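Local atomic coordinates of putative uncharacterized protein SAG1039 (Streptococcus agalactiae serogroup V, PDB entry 3GWK), a protein that is of unknown detailed function but, as a homodimeric ESAT-6-like member of the WXG100 family, is probably a substrate of a type VII-like secretion system. Residues I6-T9 / P10-R14; S16-K19 / Y20-S24; D51-E54 / A55-N58; V81-I84 / I85-T88. One frame throughout, in Å; residues are numbered along the deposited sequence. Where two conformers were deposited one is given.

Interaction 1 (I6-T9 / P10-R14); sequences IKLT and PEELR
Thr9 and Glu12 trade hydrogen bonds across the first turn of helix 10-44, their side chains running obliquely past each other. The Thr9 hydroxyl, turned between its backbone N and carbonyl carbon (chi1 68°), accepts from Glu12 N, with OG1 and N 3.0 Å apart. In return the extended Glu12 chain reaches back, and its OE1 takes the Thr9 N-H at 3.0 Å on the lone pair pointing away from the other carboxylate oxygen; the bond is nearly straight at 164°. A water 2.6 Å from Glu12 OE1 also donates to that oxygen and to Lys7 O, tying the preceding loop to the same carboxylate. Leu8 stands at about a right angle to Glu12, its CD2 against OE1, while its CB packs 3.9 Å from Leu13 CG. Leu8, just before the cap, and Leu13, four residues after it, make a hydrophobic staple, to which leucine's branched apolar side chain is suited; Leu13 continues onto Leu78 of helix 51-95. Pro10, with no N-H to offer, fits the first helical position, where none is needed, and its ring lies on Ile85. Capping box and hydrophobic staple together start the first long helix of a WXG100 hairpin.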
# COMPACT_ATOMS: atom_id res chain seq x y z
N ILE A 6 14.73 7.56 24.23
CA ILE A 6 14.10 6.36 23.65
C ILE A 6 13.67 5.42 24.76
O ILE A 6 14.54 4.99 25.58
CB ILE A 6 15.05 5.64 22.65
CG1 ILE A 6 15.34 6.56 21.46
CG2 ILE A 6 14.41 4.31 22.20
CD1 ILE A 6 16.41 6.02 20.54
N LYS A 7 12.39 5.11 24.84
CA LYS A 7 11.91 4.18 25.86
C LYS A 7 11.72 2.77 25.37
O LYS A 7 11.63 1.86 26.18
CB LYS A 7 10.57 4.62 26.40
CG LYS A 7 10.33 6.01 26.16
CD LYS A 7 11.14 6.97 26.95
CE LYS A 7 10.66 8.39 26.58
NZ LYS A 7 9.15 8.43 26.38
N LEU A 8 11.65 2.58 24.06
CA LEU A 8 11.53 1.24 23.48
C LEU A 8 12.85 0.49 23.66
O LEU A 8 13.91 1.03 23.39
CB LEU A 8 11.18 1.24 22.02
CG LEU A 8 9.82 1.90 21.72
CD1 LEU A 8 9.58 1.89 20.18
CD2 LEU A 8 8.69 1.25 22.48
N THR A 9 12.79 -0.75 24.12
CA THR A 9 13.94 -1.61 24.19
C THR A 9 14.43 -2.05 22.80
O THR A 9 13.68 -1.96 21.84
CB THR A 9 13.63 -2.89 24.93
OG1 THR A 9 12.72 -3.65 24.17
CG2 THR A 9 13.07 -2.62 26.34
N PRO A 10 15.67 -2.57 22.68
CA PRO A 10 16.06 -3.12 21.37
C PRO A 10 15.10 -4.13 20.80
O PRO A 10 14.78 -4.15 19.61
CB PRO A 10 17.47 -3.73 21.65
CG PRO A 10 18.01 -2.78 22.76
CD PRO A 10 16.81 -2.49 23.65
N GLU A 11 14.59 -4.98 21.66
CA GLU A 11 13.64 -6.01 21.23
C GLU A 11 12.32 -5.40 20.70
O GLU A 11 11.76 -5.84 19.70
CB GLU A 11 13.33 -6.91 22.44
CG GLU A 11 14.51 -7.73 22.90
CD GLU A 11 15.69 -7.01 23.59
OE1 GLU A 11 16.74 -7.68 23.41
OE2 GLU A 11 15.63 -5.88 24.27
N GLU A 12 11.86 -4.38 21.41
CA GLU A 12 10.68 -3.69 20.96
C GLU A 12 10.90 -2.97 19.65
O GLU A 12 10.05 -2.98 18.77
CB GLU A 12 10.17 -2.71 21.99
CG GLU A 12 9.55 -3.42 23.21
CD GLU A 12 9.15 -2.46 24.32
OE1 GLU A 12 9.94 -1.55 24.61
OE2 GLU A 12 8.09 -2.68 24.92
N LEU A 13 12.07 -2.32 19.50
CA LEU A 13 12.41 -1.65 18.27
C LEU A 13 12.42 -2.67 17.10
O LEU A 13 11.91 -2.40 16.03
CB LEU A 13 13.76 -0.97 18.40
CG LEU A 13 13.78 0.26 19.27
CD1 LEU A 13 15.19 0.63 19.70
CD2 LEU A 13 13.15 1.39 18.59
N ARG A 14 12.97 -3.87 17.31
CA ARG A 14 13.02 -4.90 16.30
C ARG A 14 11.64 -5.42 15.94
O ARG A 14 11.31 -5.65 14.78
CB ARG A 14 13.96 -6.03 16.76
CG ARG A 14 15.41 -5.56 16.73
CD ARG A 14 16.29 -6.54 17.48
NE ARG A 14 17.68 -6.05 17.41
CZ ARG A 14 18.55 -6.19 18.40
NH1 ARG A 14 18.23 -6.84 19.49
NH2 ARG A 14 19.75 -5.63 18.26
O HOH W 1 9.68 0.01 26.69

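Interaction 2 (S16-K19 / Y20-S24); sequences SAQK and YTAGS
Residues 16-24 form an uninterrupted alpha-helical run in which Thr21, Ala22 and Gly23 each donate a backbone N-H to the carbonyl four residues earlier, whereas Tyr20 N reaches Ser16 O only weakly, at 3.4 Å. That same carbonyl oxygen lies at the edge of the Tyr20 ring, near its plane, 3.2 Å from CD1. The ring is brought there by CG lying anti to the carbonyl carbon (chi1 -74°), which swings it back toward the preceding turn. Gln18 takes another route: CG is anti to the backbone N (chi1 171°) and the chain then bends at chi2, folding the amide over the following turn, where OE1 comes 3.7 Å from Thr21 CG2 and NE2 3.9 Å from Ala22 CB. The methyl of Thr21 also sits 3.3 Å from Gln18 O. In this WXG100 four-helix bundle, made by two helical hairpins, this part of helix 10-44 serves both interfaces. Small Ala17 lets helix 51-95 come close through Asn75 and Leu79, and Thr21 OG1 bonds to Glu72 there; Tyr20 combines apolar packing on Ile74 with a hydroxyl that bonds to Gln38 of the second subunit. Ser16 OG and Lys19 NZ both meet Glu37 of that subunit, the latter as a salt bridge. Having no side chain, Gly23 takes up little room on the buried side of the helix.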
# COMPACT_ATOMS: atom_id res chain seq x y z
N SER A 16 8.81 -3.69 16.17
CA SER A 16 8.20 -2.63 15.38
C SER A 16 8.74 -2.63 13.99
O SER A 16 7.97 -2.56 13.03
CB SER A 16 8.37 -1.30 16.09
OG SER A 16 7.63 -1.19 17.27
N ALA A 17 10.07 -2.75 13.84
CA ALA A 17 10.69 -2.74 12.54
C ALA A 17 10.09 -3.76 11.61
O ALA A 17 9.87 -3.52 10.45
CB ALA A 17 12.23 -2.98 12.68
N GLN A 18 9.86 -4.96 12.11
CA GLN A 18 9.34 -6.03 11.29
C GLN A 18 7.99 -5.63 10.66
O GLN A 18 7.70 -5.99 9.51
CB GLN A 18 9.16 -7.33 12.08
CG GLN A 18 8.46 -8.43 11.39
CD GLN A 18 9.13 -8.88 10.14
OE1 GLN A 18 10.32 -8.86 9.98
NE2 GLN A 18 8.29 -9.29 9.18
N LYS A 19 7.17 -4.92 11.42
CA LYS A 19 5.85 -4.49 10.90
C LYS A 19 6.06 -3.58 9.68
O LYS A 19 5.28 -3.58 8.73
CB LYS A 19 5.06 -3.79 12.01
CG LYS A 19 4.80 -4.67 13.24
CD LYS A 19 4.23 -3.89 14.43
CE LYS A 19 4.53 -4.68 15.72
NZ LYS A 19 4.01 -3.94 16.93
N TYR A 20 7.08 -2.68 9.77
CA TYR A 20 7.31 -1.76 8.69
C TYR A 20 7.84 -2.46 7.45
O TYR A 20 7.39 -2.17 6.32
CB TYR A 20 8.28 -0.63 9.11
CG TYR A 20 7.65 0.38 10.04
CD1 TYR A 20 7.65 0.18 11.39
CD2 TYR A 20 7.09 1.54 9.55
CE1 TYR A 20 7.03 1.12 12.27
CE2 TYR A 20 6.47 2.48 10.42
CZ TYR A 20 6.46 2.23 11.74
OH TYR A 20 5.89 3.12 12.58
N THR A 21 8.76 -3.40 7.62
CA THR A 21 9.27 -4.04 6.43
C THR A 21 8.16 -4.94 5.78
O THR A 21 8.05 -5.02 4.56
CB THR A 21 10.55 -4.84 6.68
OG1 THR A 21 11.12 -5.21 5.44
CG2 THR A 21 10.41 -6.02 7.55
N ALA A 22 7.40 -5.65 6.63
CA ALA A 22 6.34 -6.46 6.07
C ALA A 22 5.33 -5.57 5.33
O ALA A 22 4.86 -5.92 4.24
CB ALA A 22 5.63 -7.22 7.18
N GLY A 23 4.98 -4.41 5.90
CA GLY A 23 4.03 -3.53 5.20
C GLY A 23 4.61 -2.97 3.94
O GLY A 23 3.91 -2.84 2.94
N SER A 24 5.90 -2.63 3.92
CA SER A 24 6.56 -2.16 2.71
C SER A 24 6.40 -3.19 1.60
O SER A 24 6.02 -2.89 0.45
CB SER A 24 8.02 -1.90 3.00
OG SER A 24 8.70 -1.50 1.81

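Interaction 3 (D51-E54 / A55-N58); sequences DSFE and AQFN
Ser52 OG donates to Gln56 OE1 at 2.9 Å, a side-chain bond spanning one turn at the start of helix 51-95. The hydroxyl lies in the plane of the Gln56 carbonyl, on a lone pair. Ser52 sets this up by holding OG anti to its backbone N (chi1 179°), while Gln56 stretches its chain back along the turn, its CG passing 3.2 Å from Ser52 O. Serine keeps its hydroxyl close to the backbone, and the longer glutamine can reach back one turn to meet it. The amide also nears the Phe53 ring: the two groups cross obliquely, with planes 53° apart and Gln56 OE1 4.1 Å from Phe53 CD1. On another side of the helix, Glu54 and Asn58 lie side by side and point the same way. Glu54 CG is 3.8 Å from Asn58 ND2, and the polar ends are joined by a water that donates to Glu54 OE2 at 2.6 Å and accepts a longer bond from Asn58 ND2. Polar chains suit this largely exposed side of the turn, although Glu54 also touches Asp42 of helix 10-44.

Beneath them, the backbone bonds from residues 55-58 to residues 51-54 fix the spacing of the pairs. Phe57 has CB against Phe53 O, but its ring leads away from the turn. That large apolar ring packs on helix 10-44, touching Leu31, Thr35 and Gln38, and meets Phe67 of the second subunit. Phe53 and Gln56 pack on Leu70 of that subunit, placing this turn between the partner helix of its own hairpin and the other half of the dimer.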
# COMPACT_ATOMS: atom_id res chain seq x y z
N ASP A 51 -10.32 6.40 -18.66
CA ASP A 51 -9.22 7.35 -18.77
C ASP A 51 -8.98 8.13 -17.50
O ASP A 51 -7.82 8.44 -17.16
CB ASP A 51 -9.42 8.37 -19.93
CG ASP A 51 -9.18 7.78 -21.30
OD1 ASP A 51 -8.93 6.57 -21.43
OD2 ASP A 51 -9.24 8.57 -22.28
N SER A 52 -10.03 8.45 -16.76
CA SER A 52 -9.84 9.19 -15.52
C SER A 52 -9.20 8.30 -14.44
O SER A 52 -8.28 8.71 -13.75
CB SER A 52 -11.14 9.75 -15.03
OG SER A 52 -10.93 10.46 -13.81
N PHE A 53 -9.68 7.08 -14.27
CA PHE A 53 -8.99 6.13 -13.37
C PHE A 53 -7.52 5.90 -13.79
O PHE A 53 -6.67 5.76 -12.90
CB PHE A 53 -9.72 4.78 -13.41
CG PHE A 53 -11.07 4.75 -12.69
CD1 PHE A 53 -11.38 5.63 -11.67
CD2 PHE A 53 -12.01 3.82 -13.06
CE1 PHE A 53 -12.62 5.54 -10.98
CE2 PHE A 53 -13.23 3.73 -12.37
CZ PHE A 53 -13.52 4.59 -11.37
N GLU A 54 -7.26 5.82 -15.09
CA GLU A 54 -5.87 5.68 -15.53
C GLU A 54 -5.01 6.85 -15.04
O GLU A 54 -3.91 6.65 -14.52
CB GLU A 54 -5.80 5.52 -17.06
CG GLU A 54 -4.39 5.61 -17.68
CD GLU A 54 -4.36 5.36 -19.20
OE1 GLU A 54 -4.95 6.15 -19.98
OE2 GLU A 54 -3.73 4.36 -19.58
N ALA A 55 -5.48 8.07 -15.25
CA ALA A 55 -4.73 9.24 -14.85
C ALA A 55 -4.54 9.27 -13.34
O ALA A 55 -3.46 9.58 -12.87
CB ALA A 55 -5.44 10.50 -15.37
N GLN A 56 -5.63 8.95 -12.60
CA GLN A 56 -5.56 8.99 -11.12
C GLN A 56 -4.57 7.92 -10.63
O GLN A 56 -3.75 8.19 -9.76
CB GLN A 56 -6.91 8.80 -10.42
CG GLN A 56 -7.87 9.90 -10.84
CD GLN A 56 -9.27 9.56 -10.37
OE1 GLN A 56 -10.23 9.52 -11.16
NE2 GLN A 56 -9.42 9.38 -9.10
N PHE A 57 -4.63 6.72 -11.19
CA PHE A 57 -3.75 5.65 -10.77
C PHE A 57 -2.31 6.11 -11.03
O PHE A 57 -1.42 5.96 -10.21
CB PHE A 57 -4.11 4.39 -11.53
CG PHE A 57 -3.35 3.17 -11.06
CD1 PHE A 57 -2.03 2.97 -11.41
CD2 PHE A 57 -3.96 2.25 -10.22
CE1 PHE A 57 -1.38 1.83 -10.96
CE2 PHE A 57 -3.29 1.14 -9.73
CZ PHE A 57 -2.02 0.91 -10.11
N ASN A 58 -2.08 6.69 -12.20
CA ASN A 58 -0.70 7.04 -12.58
C ASN A 58 -0.19 8.17 -11.75
O ASN A 58 1.04 8.22 -11.41
CB ASN A 58 -0.66 7.51 -14.05
CG ASN A 58 -0.82 6.39 -15.01
OD1 ASN A 58 -0.78 5.21 -14.67
ND2 ASN A 58 -1.06 6.74 -16.22
O HOH W 2 -1.28 4.74 -18.75

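Interaction 4 (V81-I84 / I85-T88); sequences VADI and IEQT
Val81 directs CG1 anti to its backbone N (chi1 169°), and Ile85 swings its CG1 anti to the carbonyl carbon (chi1 -64°), back toward the previous turn; together these settings bring Val81 CG1 and Ile85 CD1 to 3.8 Å. Ile85 CG1 also lies over Val81 O, at 3.4 Å. Valine and isoleucine place methyl-bearing branches next to the backbone, where they can meet one turn apart and also reach Ile6. Thr88 OG1 donates to Ile84 O at 2.8 Å. Thr88 N donates to that oxygen too, at 3.0 Å, and the two donors approach from opposite faces of the carbonyl plane. Such double use of one acceptor satisfies a threonine hydroxyl within its own helix. Asp83 OD1 and Glu86 OE1 come within 4.4 Å, a proximity of like charges probably eased by Arg14, which forms salt bridges to both residues. A water donates to Asp83 O at 2.9 Å and weakly to Glu86 OE1. Small Ala82 faces Leu13 and Arg14. The apolar contacts and the salt bridges to Arg14 join helix 51-95 to helix 10-44 in the antiparallel hairpin of the WXG100 fold.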
# COMPACT_ATOMS: atom_id res chain seq x y z
N VAL A 81 19.22 1.42 15.15
CA VAL A 81 19.14 2.01 16.48
C VAL A 81 19.12 0.88 17.54
O VAL A 81 19.82 0.99 18.53
CB VAL A 81 17.99 2.96 16.58
CG1 VAL A 81 17.72 3.39 18.00
CG2 VAL A 81 18.22 4.15 15.70
N ALA A 82 18.34 -0.17 17.31
CA ALA A 82 18.29 -1.28 18.23
C ALA A 82 19.70 -1.86 18.46
O ALA A 82 20.11 -2.12 19.58
CB ALA A 82 17.37 -2.38 17.74
N ASP A 83 20.46 -2.04 17.35
CA ASP A 83 21.81 -2.60 17.50
C ASP A 83 22.70 -1.69 18.30
O ASP A 83 23.50 -2.11 19.15
CB ASP A 83 22.46 -2.81 16.14
CG ASP A 83 21.98 -4.06 15.41
OD1 ASP A 83 21.34 -4.88 16.05
OD2 ASP A 83 22.26 -4.19 14.23
N ILE A 84 22.60 -0.38 18.05
CA ILE A 84 23.45 0.59 18.81
C ILE A 84 23.09 0.57 20.29
O ILE A 84 23.99 0.60 21.16
CB ILE A 84 23.32 2.00 18.22
CG1 ILE A 84 23.94 2.05 16.81
CG2 ILE A 84 23.95 3.02 19.11
CD1 ILE A 84 23.49 3.22 15.97
N ILE A 85 21.81 0.53 20.59
CA ILE A 85 21.41 0.50 21.99
C ILE A 85 21.87 -0.81 22.65
O ILE A 85 22.41 -0.79 23.78
CB ILE A 85 19.91 0.71 22.18
CG1 ILE A 85 19.55 2.11 21.69
CG2 ILE A 85 19.48 0.48 23.60
CD1 ILE A 85 18.05 2.41 21.68
N GLU A 86 21.66 -1.95 22.00
CA GLU A 86 22.07 -3.22 22.58
C GLU A 86 23.58 -3.24 22.86
O GLU A 86 24.02 -3.69 23.94
CB GLU A 86 21.71 -4.31 21.63
CG GLU A 86 22.04 -5.69 22.11
CD GLU A 86 21.32 -6.68 21.19
OE1 GLU A 86 21.74 -6.71 20.06
OE2 GLU A 86 20.20 -7.17 21.55
N GLN A 87 24.38 -2.67 21.98
CA GLN A 87 25.83 -2.62 22.19
C GLN A 87 26.21 -1.70 23.34
O GLN A 87 27.18 -1.93 24.04
CB GLN A 87 26.53 -2.17 20.93
CG GLN A 87 28.01 -2.27 20.99
CD GLN A 87 28.49 -3.71 21.20
OE1 GLN A 87 28.16 -4.61 20.42
NE2 GLN A 87 29.25 -3.94 22.29
N THR A 88 25.40 -0.66 23.53
CA THR A 88 25.58 0.26 24.65
C THR A 88 25.41 -0.49 25.97
O THR A 88 26.19 -0.34 26.91
CB THR A 88 24.62 1.43 24.58
OG1 THR A 88 24.78 2.10 23.33
CG2 THR A 88 24.91 2.43 25.70
O HOH W 3 24.23 -4.86 18.87

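Along the chain, interactions 1 and 2 come first, at the start of helix 10-44 and farther along it, with centres about 14 Å apart. Interactions 3 and 4 follow at the start of the second long helix and toward its end, with centres about 45 Å apart. Because the helices run antiparallel, the last contact returns to the first: interactions 1 and 4 have centres about 9 Å apart and touch through salt bridges and apolar packing. Interaction 3 sits at the far end, about 41 Å between centres from interaction 1 and on the opposite side of the chain's centre. Interactions 1, 2 and 3 also meet the second subunit, so the long hairpin is tied into the homodimeric four-helix bundle along much of its length.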